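Local coordinates for polyisoprenyl-teichoic acid--peptidoglycan teichoic acid transferase TagV (Bacillus subtilis, PDB 6UF3), which belongs, as its name says, to the transferases of the LytR-CpsA-Psr family of bacterial cell-envelope proteins, with helices packed on a mixed beta-sheet, at residues K3-I8 / H256-P261; K41-P46 / K251-H256; K183-A188 / E203-Q208. One frame throughout, in Å; residues are numbered along the deposited sequence.

Interaction 1 (K3-I8 / H256-P261); sequences KKPFSI and HLDYTP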
loop_
_atom_site.group_PDB
_atom_site.type_symbol
_atom_site.label_atom_id
_atom_site.label_comp_id
_atom_site.label_asym_id
_atom_site.label_seq_id
_atom_site.Cartn_x
_atom_site.Cartn_y
_atom_site.Cartn_z
ATOM N N LYS A 3 4.796 21.877 -3.524
ATOM C CA LYS A 3 5.938 20.991 -3.330
ATOM C C LYS A 3 6.149 20.598 -1.867
ATOM O O LYS A 3 7.203 20.045 -1.532
ATOM C CB LYS A 3 7.213 21.641 -3.869
ATOM C CG LYS A 3 7.153 22.031 -5.345
ATOM C CD LYS A 3 7.911 21.046 -6.230
ATOM C CE LYS A 3 8.223 21.657 -7.593
ATOM N NZ LYS A 3 6.996 22.123 -8.296
ATOM N N LYS A 4 5.185 20.877 -1.001
ATOM C CA LYS A 4 5.316 20.518 0.403
ATOM C C LYS A 4 5.376 18.995 0.549
ATOM O O LYS A 4 4.710 18.275 -0.200
ATOM C CB LYS A 4 4.133 21.100 1.180
ATOM C CG LYS A 4 4.134 20.883 2.680
ATOM C CD LYS A 4 2.956 21.604 3.313
ATOM C CE LYS A 4 2.563 20.974 4.639
ATOM N NZ LYS A 4 1.307 20.176 4.523
ATOM N N PRO A 5 6.180 18.471 1.478
ATOM C CA PRO A 5 6.167 17.022 1.719
ATOM C C PRO A 5 4.777 16.538 2.102
ATOM O O PRO A 5 4.025 17.237 2.786
ATOM C CB PRO A 5 7.148 16.843 2.883
ATOM C CG PRO A 5 8.007 18.066 2.849
ATOM C CD PRO A 5 7.142 19.174 2.341
ATOM N N PHE A 6 4.446 15.327 1.667
ATOM C CA PHE A 6 3.121 14.790 1.969
ATOM C C PHE A 6 3.153 13.266 1.924
ATOM O O PHE A 6 4.083 12.657 1.410
ATOM C CB PHE A 6 2.072 15.353 1.001
ATOM C CG PHE A 6 2.160 14.791 -0.382
ATOM C CD1 PHE A 6 3.100 15.275 -1.283
ATOM C CD2 PHE A 6 1.294 13.796 -0.799
ATOM C CE1 PHE A 6 3.174 14.765 -2.570
ATOM C CE2 PHE A 6 1.370 13.279 -2.078
ATOM C CZ PHE A 6 2.310 13.762 -2.964
ATOM N N SER A 7 2.109 12.645 2.466
ATOM C CA SER A 7 2.043 11.195 2.535
ATOM C C SER A 7 0.825 10.658 1.779
ATOM O O SER A 7 -0.166 11.361 1.590
ATOM C CB SER A 7 1.969 10.730 3.996
ATOM O OG SER A 7 0.822 11.329 4.598
ATOM N N ILE A 8 0.929 9.402 1.344
ATOM C CA ILE A 8 -0.154 8.665 0.693
ATOM C C ILE A 8 -0.319 7.333 1.414
ATOM O O ILE A 8 0.665 6.631 1.662
ATOM C CB ILE A 8 0.120 8.401 -0.798
ATOM C CG1 ILE A 8 0.555 9.669 -1.529
ATOM C CG2 ILE A 8 -1.131 7.789 -1.459
ATOM C CD1 ILE A 8 1.013 9.396 -2.958
ATOM N N HIS A 256 11.074 13.165 7.482
ATOM C CA HIS A 256 10.919 13.251 6.034
ATOM C C HIS A 256 9.805 14.220 5.666
ATOM O O HIS A 256 9.920 14.971 4.691
ATOM C CB HIS A 256 10.648 11.868 5.448
ATOM C CG HIS A 256 10.773 11.816 3.955
ATOM N ND1 HIS A 256 9.829 11.219 3.147
ATOM C CD2 HIS A 256 11.724 12.304 3.124
ATOM C CE1 HIS A 256 10.201 11.327 1.885
ATOM N NE2 HIS A 256 11.346 11.983 1.843
ATOM N N LEU A 257 8.737 14.250 6.462
ATOM C CA LEU A 257 7.590 15.106 6.185
ATOM C C LEU A 257 7.724 16.511 6.758
ATOM O O LEU A 257 6.823 17.331 6.552
ATOM C CB LEU A 257 6.309 14.458 6.732
ATOM C CG LEU A 257 5.834 13.153 6.092
ATOM C CD1 LEU A 257 4.710 12.518 6.927
ATOM C CD2 LEU A 257 5.325 13.376 4.669
ATOM N N ASP A 258 8.819 16.816 7.463
ATOM C CA ASP A 258 8.974 18.098 8.155
ATOM C C ASP A 258 7.828 18.325 9.140
ATOM O O ASP A 258 7.319 19.437 9.287
ATOM C CB ASP A 258 9.080 19.264 7.165
ATOM C CG ASP A 258 10.305 19.165 6.274
ATOM O OD1 ASP A 258 11.319 18.587 6.718
ATOM O OD2 ASP A 258 10.258 19.671 5.131
ATOM N N TYR A 259 7.416 17.256 9.818
ATOM C CA TYR A 259 6.293 17.283 10.745
ATOM C C TYR A 259 6.792 16.882 12.126
ATOM O O TYR A 259 7.422 15.832 12.282
ATOM C CB TYR A 259 5.170 16.343 10.265
ATOM C CG TYR A 259 4.016 16.149 11.237
ATOM C CD1 TYR A 259 2.945 17.038 11.265
ATOM C CD2 TYR A 259 3.990 15.065 12.112
ATOM C CE1 TYR A 259 1.891 16.860 12.145
ATOM C CE2 TYR A 259 2.940 14.884 12.998
ATOM C CZ TYR A 259 1.895 15.784 13.010
ATOM O OH TYR A 259 0.850 15.599 13.892
ATOM N N THR A 260 6.528 17.722 13.121
ATOM C CA THR A 260 6.888 17.402 14.496
ATOM C C THR A 260 5.622 17.108 15.284
ATOM O O THR A 260 4.720 17.955 15.324
ATOM C CB THR A 260 7.667 18.549 15.140
ATOM O OG1 THR A 260 6.764 19.601 15.503
ATOM C CG2 THR A 260 8.711 19.094 14.172
ATOM N N PRO A 261 5.494 15.934 15.915
ATOM C CA PRO A 261 4.260 15.598 16.633
ATOM C C PRO A 261 4.045 16.477 17.861
ATOM O O PRO A 261 5.027 17.005 18.382
ATOM C CB PRO A 261 4.482 14.141 17.038
ATOM C CG PRO A 261 5.961 14.022 17.159
ATOM C CD PRO A 261 6.519 14.889 16.065
HETATM O O HOH W 1 4.537 18.223 5.259
#

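Interaction 2 (K41-P46 / K251-H256); sequences KMLSIP and KTLQEH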
loop_
_atom_site.group_PDB
_atom_site.type_symbol
_atom_site.label_atom_id
_atom_site.label_comp_id
_atom_site.label_asym_id
_atom_site.label_seq_id
_atom_site.Cartn_x
_atom_site.Cartn_y
_atom_site.Cartn_z
ATOM N N LYS A 41 9.926 7.641 0.855
ATOM C CA LYS A 41 10.070 6.539 1.796
ATOM C C LYS A 41 8.813 5.684 1.719
ATOM O O LYS A 41 7.756 6.170 1.309
ATOM C CB LYS A 41 10.294 7.033 3.229
ATOM C CG LYS A 41 11.493 7.956 3.331
ATOM C CD LYS A 41 11.984 8.138 4.766
ATOM C CE LYS A 41 13.093 9.161 4.825
ATOM N NZ LYS A 41 14.337 8.724 4.126
ATOM N N MET A 42 8.947 4.403 2.075
ATOM C CA MET A 42 7.845 3.453 1.940
ATOM C C MET A 42 7.826 2.493 3.119
ATOM O O MET A 42 8.877 2.053 3.582
ATOM C CB MET A 42 7.940 2.651 0.621
ATOM C CG MET A 42 6.760 1.671 0.422
ATOM S SD MET A 42 6.831 0.674 -1.079
ATOM C CE MET A 42 6.802 1.955 -2.334
ATOM N N LEU A 43 6.617 2.168 3.591
ATOM C CA LEU A 43 6.432 1.285 4.729
ATOM C C LEU A 43 5.146 0.486 4.536
ATOM O O LEU A 43 4.086 1.088 4.372
ATOM C CB LEU A 43 6.360 2.125 6.007
ATOM C CG LEU A 43 5.937 1.536 7.345
ATOM C CD1 LEU A 43 7.084 0.738 7.953
ATOM C CD2 LEU A 43 5.512 2.664 8.252
ATOM N N SER A 44 5.220 -0.851 4.544
ATOM C CA SER A 44 3.973 -1.615 4.614
ATOM C C SER A 44 3.641 -1.921 6.064
ATOM O O SER A 44 4.523 -2.006 6.915
ATOM C CB SER A 44 4.042 -2.910 3.797
ATOM O OG SER A 44 5.064 -3.778 4.249
ATOM N N ILE A 45 2.353 -2.062 6.343
ATOM C CA ILE A 45 1.886 -2.408 7.681
ATOM C C ILE A 45 1.220 -3.777 7.615
ATOM O O ILE A 45 0.198 -3.930 6.936
ATOM C CB ILE A 45 0.906 -1.369 8.240
ATOM C CG1 ILE A 45 1.508 0.044 8.175
ATOM C CG2 ILE A 45 0.522 -1.760 9.662
ATOM C CD1 ILE A 45 0.469 1.169 8.396
ATOM N N PRO A 46 1.743 -4.790 8.316
ATOM C CA PRO A 46 1.137 -6.130 8.266
ATOM C C PRO A 46 -0.325 -6.089 8.685
ATOM O O PRO A 46 -0.702 -5.330 9.579
ATOM C CB PRO A 46 1.983 -6.936 9.262
ATOM C CG PRO A 46 3.315 -6.237 9.265
ATOM C CD PRO A 46 3.019 -4.779 9.062
ATOM N N LYS A 251 9.858 8.714 13.973
ATOM C CA LYS A 251 10.748 9.863 13.867
ATOM C C LYS A 251 11.265 10.023 12.444
ATOM O O LYS A 251 11.404 11.147 11.947
ATOM C CB LYS A 251 11.917 9.721 14.845
ATOM C CG LYS A 251 11.660 10.348 16.209
ATOM C CD LYS A 251 12.948 10.520 16.994
ATOM C CE LYS A 251 13.350 9.226 17.683
ATOM N NZ LYS A 251 12.446 8.887 18.815
ATOM N N THR A 252 11.537 8.910 11.770
ATOM C CA THR A 252 12.057 8.969 10.406
ATOM C C THR A 252 11.028 9.551 9.445
ATOM O O THR A 252 11.349 10.422 8.623
ATOM C CB THR A 252 12.482 7.570 9.963
ATOM O OG1 THR A 252 13.500 7.098 10.857
ATOM C CG2 THR A 252 13.041 7.597 8.537
ATOM N N LEU A 253 9.780 9.082 9.540
ATOM C CA LEU A 253 8.721 9.597 8.669
ATOM C C LEU A 253 8.406 11.056 8.985
ATOM O O LEU A 253 8.197 11.866 8.074
ATOM C CB LEU A 253 7.463 8.738 8.808
ATOM C CG LEU A 253 7.598 7.296 8.325
ATOM C CD1 LEU A 253 6.307 6.530 8.506
ATOM C CD2 LEU A 253 8.066 7.252 6.864
ATOM N N GLN A 254 8.364 11.402 10.273
ATOM C CA GLN A 254 8.160 12.787 10.686
ATOM C C GLN A 254 9.229 13.706 10.118
ATOM O O GLN A 254 8.922 14.786 9.597
ATOM C CB GLN A 254 8.151 12.868 12.213
ATOM C CG GLN A 254 6.894 12.288 12.813
ATOM C CD GLN A 254 7.048 11.953 14.276
ATOM O OE1 GLN A 254 8.112 12.167 14.881
ATOM N NE2 GLN A 254 5.975 11.438 14.871
ATOM N N GLU A 255 10.500 13.303 10.227
ATOM C CA GLU A 255 11.574 14.121 9.674
ATOM C C GLU A 255 11.430 14.256 8.167
ATOM O O GLU A 255 11.628 15.347 7.616
ATOM C CB GLU A 255 12.934 13.525 10.043
ATOM N N HIS A 256 11.074 13.165 7.482
ATOM C CA HIS A 256 10.919 13.251 6.034
ATOM C C HIS A 256 9.805 14.220 5.666
ATOM O O HIS A 256 9.920 14.971 4.691
ATOM C CB HIS A 256 10.648 11.868 5.448
ATOM C CG HIS A 256 10.773 11.816 3.955
ATOM N ND1 HIS A 256 9.829 11.219 3.147
ATOM C CD2 HIS A 256 11.724 12.304 3.124
ATOM C CE1 HIS A 256 10.201 11.327 1.885
ATOM N NE2 HIS A 256 11.346 11.983 1.843
#

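Interaction 3 (K183-A188 / E203-Q208); sequences KIDKIA and EGLALQ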
loop_
_atom_site.group_PDB
_atom_site.type_symbol
_atom_site.label_atom_id
_atom_site.label_comp_id
_atom_site.label_asym_id
_atom_site.label_seq_id
_atom_site.Cartn_x
_atom_site.Cartn_y
_atom_site.Cartn_z
ATOM N N LYS A 183 0.506 11.510 -23.378
ATOM C CA LYS A 183 0.252 10.089 -23.176
ATOM C C LYS A 183 0.099 9.763 -21.698
ATOM O O LYS A 183 -0.777 8.980 -21.315
ATOM C CB LYS A 183 1.385 9.269 -23.788
ATOM C CG LYS A 183 1.345 7.791 -23.471
ATOM C CD LYS A 183 2.481 7.072 -24.173
ATOM C CE LYS A 183 2.436 7.314 -25.672
ATOM N NZ LYS A 183 3.790 7.585 -26.242
ATOM N N ILE A 184 0.951 10.347 -20.853
ATOM C CA ILE A 184 0.830 10.121 -19.415
ATOM C C ILE A 184 -0.513 10.626 -18.910
ATOM O O ILE A 184 -1.157 9.978 -18.080
ATOM C CB ILE A 184 2.002 10.778 -18.661
ATOM C CG1 ILE A 184 3.315 10.056 -18.967
ATOM C CG2 ILE A 184 1.745 10.781 -17.155
ATOM C CD1 ILE A 184 4.528 10.960 -18.900
ATOM N N ASP A 185 -0.956 11.788 -19.403
ATOM C CA ASP A 185 -2.254 12.328 -19.004
ATOM C C ASP A 185 -3.371 11.336 -19.295
ATOM O O ASP A 185 -4.203 11.042 -18.426
ATOM C CB ASP A 185 -2.515 13.660 -19.720
ATOM C CG ASP A 185 -3.721 14.418 -19.157
ATOM O OD1 ASP A 185 -4.657 13.786 -18.619
ATOM O OD2 ASP A 185 -3.736 15.665 -19.262
ATOM N N LYS A 186 -3.404 10.803 -20.516
ATOM C CA LYS A 186 -4.521 9.922 -20.853
ATOM C C LYS A 186 -4.416 8.575 -20.132
ATOM O O LYS A 186 -5.430 8.025 -19.680
ATOM C CB LYS A 186 -4.627 9.737 -22.364
ATOM C CG LYS A 186 -4.935 11.047 -23.091
ATOM C CD LYS A 186 -6.284 10.999 -23.800
ATOM C CE LYS A 186 -7.381 10.465 -22.880
ATOM N NZ LYS A 186 -8.740 10.592 -23.494
ATOM N N ILE A 187 -3.202 8.039 -19.981
ATOM C CA ILE A 187 -3.041 6.781 -19.251
ATOM C C ILE A 187 -3.436 6.962 -17.789
ATOM O O ILE A 187 -4.028 6.068 -17.180
ATOM C CB ILE A 187 -1.598 6.254 -19.391
ATOM C CG1 ILE A 187 -1.242 6.041 -20.861
ATOM C CG2 ILE A 187 -1.429 4.961 -18.614
ATOM C CD1 ILE A 187 -1.635 4.692 -21.415
ATOM N N ALA A 188 -3.127 8.124 -17.205
ATOM C CA ALA A 188 -3.463 8.369 -15.806
ATOM C C ALA A 188 -4.957 8.589 -15.624
ATOM O O ALA A 188 -5.527 8.198 -14.598
ATOM C CB ALA A 188 -2.678 9.571 -15.287
ATOM N N GLU A 203 -2.625 16.703 -9.929
ATOM C CA GLU A 203 -1.613 16.393 -8.925
ATOM C C GLU A 203 -0.771 15.202 -9.346
ATOM O O GLU A 203 0.451 15.188 -9.142
ATOM C CB GLU A 203 -2.275 16.115 -7.579
ATOM C CG GLU A 203 -2.954 17.311 -6.976
ATOM C CD GLU A 203 -3.699 16.936 -5.707
ATOM O OE1 GLU A 203 -4.297 15.842 -5.686
ATOM O OE2 GLU A 203 -3.667 17.725 -4.741
ATOM N N GLY A 204 -1.407 14.186 -9.928
ATOM C CA GLY A 204 -0.661 13.023 -10.378
ATOM C C GLY A 204 0.292 13.351 -11.513
ATOM O O GLY A 204 1.422 12.856 -11.549
ATOM N N LEU A 205 -0.149 14.187 -12.457
ATOM C CA LEU A 205 0.737 14.616 -13.537
ATOM C C LEU A 205 1.901 15.433 -12.996
ATOM O O LEU A 205 3.051 15.263 -13.434
ATOM C CB LEU A 205 -0.050 15.416 -14.579
ATOM C CG LEU A 205 -1.150 14.594 -15.243
ATOM C CD1 LEU A 205 -1.909 15.423 -16.260
ATOM C CD2 LEU A 205 -0.576 13.351 -15.884
ATOM N N ALA A 206 1.631 16.307 -12.020
ATOM C CA ALA A 206 2.710 17.074 -11.410
ATOM C C ALA A 206 3.706 16.159 -10.716
ATOM O O ALA A 206 4.922 16.371 -10.807
ATOM C CB ALA A 206 2.144 18.095 -10.422
ATOM N N LEU A 207 3.206 15.140 -10.006
ATOM C CA LEU A 207 4.090 14.201 -9.318
ATOM C C LEU A 207 4.919 13.395 -10.306
ATOM O O LEU A 207 6.114 13.167 -10.078
ATOM C CB LEU A 207 3.272 13.263 -8.433
ATOM C CG LEU A 207 2.921 13.854 -7.081
ATOM C CD1 LEU A 207 1.885 12.968 -6.422
ATOM C CD2 LEU A 207 4.170 13.966 -6.226
ATOM N N GLN A 208 4.302 12.944 -11.402
ATOM C CA GLN A 208 5.060 12.238 -12.429
ATOM C C GLN A 208 6.165 13.124 -12.981
ATOM O O GLN A 208 7.288 12.658 -13.216
ATOM C CB GLN A 208 4.139 11.780 -13.560
ATOM C CG GLN A 208 4.762 10.759 -14.507
ATOM C CD GLN A 208 5.752 11.378 -15.486
ATOM O OE1 GLN A 208 5.645 12.556 -15.828
ATOM N NE2 GLN A 208 6.727 10.585 -15.932
#

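Interaction 1 (K3-I8 / H256-P261)
Leu257, at the C-terminal end of helix 243-257, lays one methyl against the backbone of Phe6 and Ser7 at the start of strand 6-13. Its CG stands anti to the carbonyl carbon (chi1 -66°), and with chi2 at 169° CD1 continues in extension while CD2 turns to the strand, 3.5 Å from C of Phe6. A branched leucine thus covers the Phe6-Ser7 peptide, whose N-H is taken by the carboxylate of Asp89, while the backbone of Phe6 pairs with Leu33 in the sheet.

Pro5 faces the helix end with its ring. CB rests 3.7 Å from O of Leu257, and CG is 3.6 Å from OD2 of Asp258, whose side chain crosses the ring at about a right angle. Proline suits this place: it offers a compact apolar surface and has no amide hydrogen needing a partner. Two carbonyl oxygens cannot bond each other directly, so a water donates to both, at 2.7 Å to O of Pro5 and 2.8 Å to O of Leu257. Asp258 takes a positive phi of 57°, ending the helix in a Schellman motif, and the contact docks that C-terminal turn on the sheet of an alpha/beta fold.

Interaction 2 (K41-P46 / K251-H256)
With chi1 at -56°, CG of Lys41 lies anti to its carbonyl carbon and the chain runs out extended toward helix 243-257, bending at the last torsion; His256 meets it by holding its ring carbon CG anti to the backbone N (chi1 -167°). The methylene chain therefore passes over one face of the imidazole. CG of Lys41 sits 3.9 Å from the ring centroid of His256, 19° off the normal, in a CH-pi contact, and CE follows at 3.6 Å from CG of His256. Thr252, one turn earlier, crosses the lysine at about a right angle and brings its CG2 to 4.0 Å from CD of Lys41.

Farther along the strand, Leu43 points the same way as Lys41 and crosses Leu253, CD2 of Leu43 lying 4.0 Å from CD1 of Leu253. Leucines suit this buried join of strand and helix.

The polar ends are served by other residues: NZ of Lys41 forms a salt bridge with Asp220, while His256 bonds Thr32 through ND1 and Thr39 through NE2. Bonded at both nitrogens, the ring is held against rotation about CB-CG, which keeps its face turned to the lysine chain. Lysine thus acts here as a hydrocarbon spacer, its charge delivered beyond the ring to a carboxylate.

Interaction 3 (K183-A188 / E203-Q208)
Leu205 of helix 201-210 packs against Ile184, Asp185 and Ala188 of helix 181-191, the centre of a helix-helix contact between two successive helices that are linked through the short strand 196-197. The segment axes approach to 10.2 Å, with 133° between their directions, so the helices run roughly counter to each other at a marked slant.

Apolar packing carries most of the contact. CD2 of Leu205 touches CG2 of Ile184 at 3.7 Å, the two side chains passing alongside in opposite directions, and the same methyl reaches CB of Ala188 at 4.4 Å. Leucine has the length and the fork to span the space between the helices, whereas Ala188, one turn on from Ile184, presents a single methyl to the leucine.

A second group joins carbon to polar side chains without hydrogen bonds. The other branch of the leucine, CD1, lies against the carboxylate of Asp185, 3.5 Å from OD2. This suits a partly exposed position, where an acid can face solvent as well as a methyl.

Gln208 uses its amide in two ways. CG is anti to the backbone N (chi1 -166°), and a bend at chi2 (-76°) turns the flat end across Ile184. NE2 donates to the carbonyl of Met175, with a weak second bond to Ala178, which limits rotation of the amide. Glutamine thus suits a buried site bordering both backbone carbonyls and hydrocarbon: CD1 of Ile184 sits over its amide face, 3.6 Å from OE1 and 3.7 Å from NE2 of Gln208.

Overall arrangement
Interactions 1 and 2 are buried and hold the same two elements, helix 243-257 and the central mixed sheet, at neighbouring points about 10 Å apart between centres. They share His256, and a probable hydrogen bond from Tyr259 N to Gln254 O (2.9 Å) ties the chain leaving the helix back to its last turn. Interaction 1 sets a proline ring and a leucine methyl against backbone, with a water between carbonyls; interaction 2 works through side chains, an aliphatic lysine chain over an imidazole beside a leucine pair. Interaction 3 is a surface contact between two helices, mixing methyls with a carboxylate and an amide. It meets interaction 1 where Phe6 CZ packs 3.6 Å from Leu207 CD1, but does not touch interaction 2.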